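Phosphinothricin N-acetyltransferase (Brucella ovis, PDB 5DWM) probably transfers an acetyl group from acetyl-CoA to an amine acceptor, perhaps phosphinothricin. Local coordinates at residues Q29-T33 with F158-R162. Sequence-based numbering, arbitrary orientation.
Sequences QAVLT and FKHGR
The ammonium nitrogen NZ of Lys-159 is gripped by four backbone carbonyls, and the shortest approach across this contact is the 2.8 Å hydrogen bond from Lys-159 NZ to Val-31 O. Of the other three acceptors, Gly-34 O lies just past the end of helix 20-33, and Ser-37 O and Glu-39 O in the loop that follows, so one lysine ties the C-terminal end of that helix and the loop beyond it to the beta hairpin, closed by a type I' turn, between strands 148-159 and 162-172 of the GNAT fold. With three hydrogens for four acceptors, at least one N-H must be shared or bent. NZ sits in the plane of the Val-31 carbonyl, on a lone pair, with a C=O...N angle of 129°. Lys-159 spans the gap between the segments, whose nearest CA atoms, those of Val-31 and Lys-159, are 10.1 Å apart, by being fully extended: CG lies anti to the backbone N (chi1 179°) and every later torsion is also near 180°. The amine thus ends among carbonyl oxygens, where the partial negative charge of the helix end would be expected to stabilise its positive charge.

Alongside it runs His-160, the first of the two central turn residues, whose ring reaches the next carbonyl of the helix. Its NE2 donates to Leu-32 O over 3.0 Å in a distinctly bent bond, with an N-H...O angle of 138°. The nitrogen stands above the Leu-32 carbonyl plane, and the oxygen is tilted from the ring plane. Lys-159 O and Arg-162 N close the turn with a 3.0 Å hydrogen bond. Arg-162 turns to Asp-131 in a salt bridge, while Phe-158 meets the second subunit through backbone hydrogen bonds. Where the two nearly parallel side chains pack, Lys-159 CE lies 3.6 Å above one face of the His-160 imidazole, offset toward its rim.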
loop_
_atom_site.group_PDB
_atom_site.type_symbol
_atom_site.label_atom_id
_atom_site.label_comp_id
_atom_site.label_asym_id
_atom_site.label_seq_id
_atom_site.Cartn_x
_atom_site.Cartn_y
_atom_site.Cartn_z
ATOM N N GLN A 29 -1.265 14.304 -18.621
ATOM C CA GLN A 29 0.073 14.889 -18.687
ATOM C C GLN A 29 0.980 14.345 -17.590
ATOM O O GLN A 29 2.164 14.078 -17.831
ATOM C CB GLN A 29 -0.006 16.417 -18.619
ATOM C CG GLN A 29 -0.597 17.042 -19.868
ATOM C CD GLN A 29 0.002 16.454 -21.130
ATOM O OE1 GLN A 29 1.219 16.480 -21.320
ATOM N NE2 GLN A 29 -0.849 15.892 -21.987
ATOM N N ALA A 30 0.445 14.177 -16.377
ATOM C CA ALA A 30 1.225 13.576 -15.297
ATOM C C ALA A 30 1.700 12.172 -15.659
ATOM O O ALA A 30 2.862 11.818 -15.418
ATOM C CB ALA A 30 0.387 13.533 -14.022
ATOM N N VAL A 31 0.820 11.365 -16.254
ATOM C CA VAL A 31 1.185 9.997 -16.609
ATOM C C VAL A 31 2.248 9.992 -17.696
ATOM O O VAL A 31 3.225 9.234 -17.628
ATOM C CB VAL A 31 -0.075 9.213 -17.026
ATOM C CG1 VAL A 31 0.301 7.896 -17.689
ATOM C CG2 VAL A 31 -0.979 8.974 -15.821
ATOM N N LEU A 32 2.082 10.846 -18.711
ATOM C CA LEU A 32 2.960 10.804 -19.878
ATOM C C LEU A 32 4.324 11.426 -19.600
ATOM O O LEU A 32 5.343 10.920 -20.082
ATOM C CB LEU A 32 2.297 11.508 -21.059
ATOM C CG LEU A 32 1.076 10.808 -21.657
ATOM C CD1 LEU A 32 0.443 11.638 -22.761
ATOM C CD2 LEU A 32 1.467 9.426 -22.162
ATOM N N THR A 33 4.365 12.517 -18.833
ATOM C CA THR A 33 5.586 13.292 -18.658
ATOM C C THR A 33 6.192 13.203 -17.265
ATOM O O THR A 33 7.275 13.758 -17.055
ATOM C CB THR A 33 5.340 14.780 -18.965
ATOM O OG1 THR A 33 4.559 15.366 -17.912
ATOM C CG2 THR A 33 4.606 14.948 -20.281
ATOM N N PHE A 158 9.551 0.991 -12.061
ATOM C CA PHE A 158 10.388 1.200 -13.235
ATOM C C PHE A 158 9.517 1.833 -14.305
ATOM O O PHE A 158 8.495 1.257 -14.687
ATOM C CB PHE A 158 10.993 -0.102 -13.758
ATOM C CG PHE A 158 12.026 0.131 -14.810
ATOM C CD1 PHE A 158 13.318 0.491 -14.453
ATOM C CD2 PHE A 158 11.702 0.042 -16.156
ATOM C CE1 PHE A 158 14.276 0.743 -15.421
ATOM C CE2 PHE A 158 12.662 0.284 -17.140
ATOM C CZ PHE A 158 13.946 0.632 -16.771
ATOM N N LYS A 159 9.921 3.008 -14.783
ATOM C CA LYS A 159 9.138 3.770 -15.745
ATOM C C LYS A 159 10.075 4.724 -16.469
ATOM O O LYS A 159 11.003 5.265 -15.869
ATOM C CB LYS A 159 8.016 4.556 -15.044
ATOM C CG LYS A 159 7.150 5.398 -15.977
ATOM C CD LYS A 159 6.040 6.126 -15.205
ATOM C CE LYS A 159 5.186 6.938 -16.155
ATOM N NZ LYS A 159 4.128 7.723 -15.463
ATOM N N HIS A 160 9.822 4.923 -17.757
ATOM C CA HIS A 160 10.633 5.829 -18.573
ATOM C C HIS A 160 12.119 5.492 -18.476
ATOM O O HIS A 160 12.977 6.377 -18.440
ATOM C CB HIS A 160 10.377 7.301 -18.228
ATOM C CG HIS A 160 8.986 7.773 -18.529
ATOM N ND1 HIS A 160 8.049 6.993 -19.176
ATOM C CD2 HIS A 160 8.373 8.954 -18.270
ATOM C CE1 HIS A 160 6.921 7.671 -19.299
ATOM N NE2 HIS A 160 7.092 8.865 -18.761
ATOM N N GLY A 161 12.424 4.197 -18.404
ATOM C CA GLY A 161 13.799 3.733 -18.396
ATOM C C GLY A 161 14.552 3.918 -17.097
ATOM O O GLY A 161 15.775 3.741 -17.086
ATOM N N ARG A 162 13.867 4.239 -15.996
ATOM C CA ARG A 162 14.517 4.567 -14.735
ATOM C C ARG A 162 13.855 3.826 -13.586
ATOM O O ARG A 162 12.627 3.682 -13.553
ATOM C CB ARG A 162 14.397 6.076 -14.419
ATOM C CG ARG A 162 15.445 6.972 -15.039
ATOM C CD ARG A 162 15.546 8.304 -14.274
ATOM N NE ARG A 162 14.255 8.985 -14.164
ATOM C CZ ARG A 162 13.632 9.282 -13.022
ATOM N NH1 ARG A 162 14.167 8.973 -11.847
ATOM N NH2 ARG A 162 12.465 9.906 -13.055
#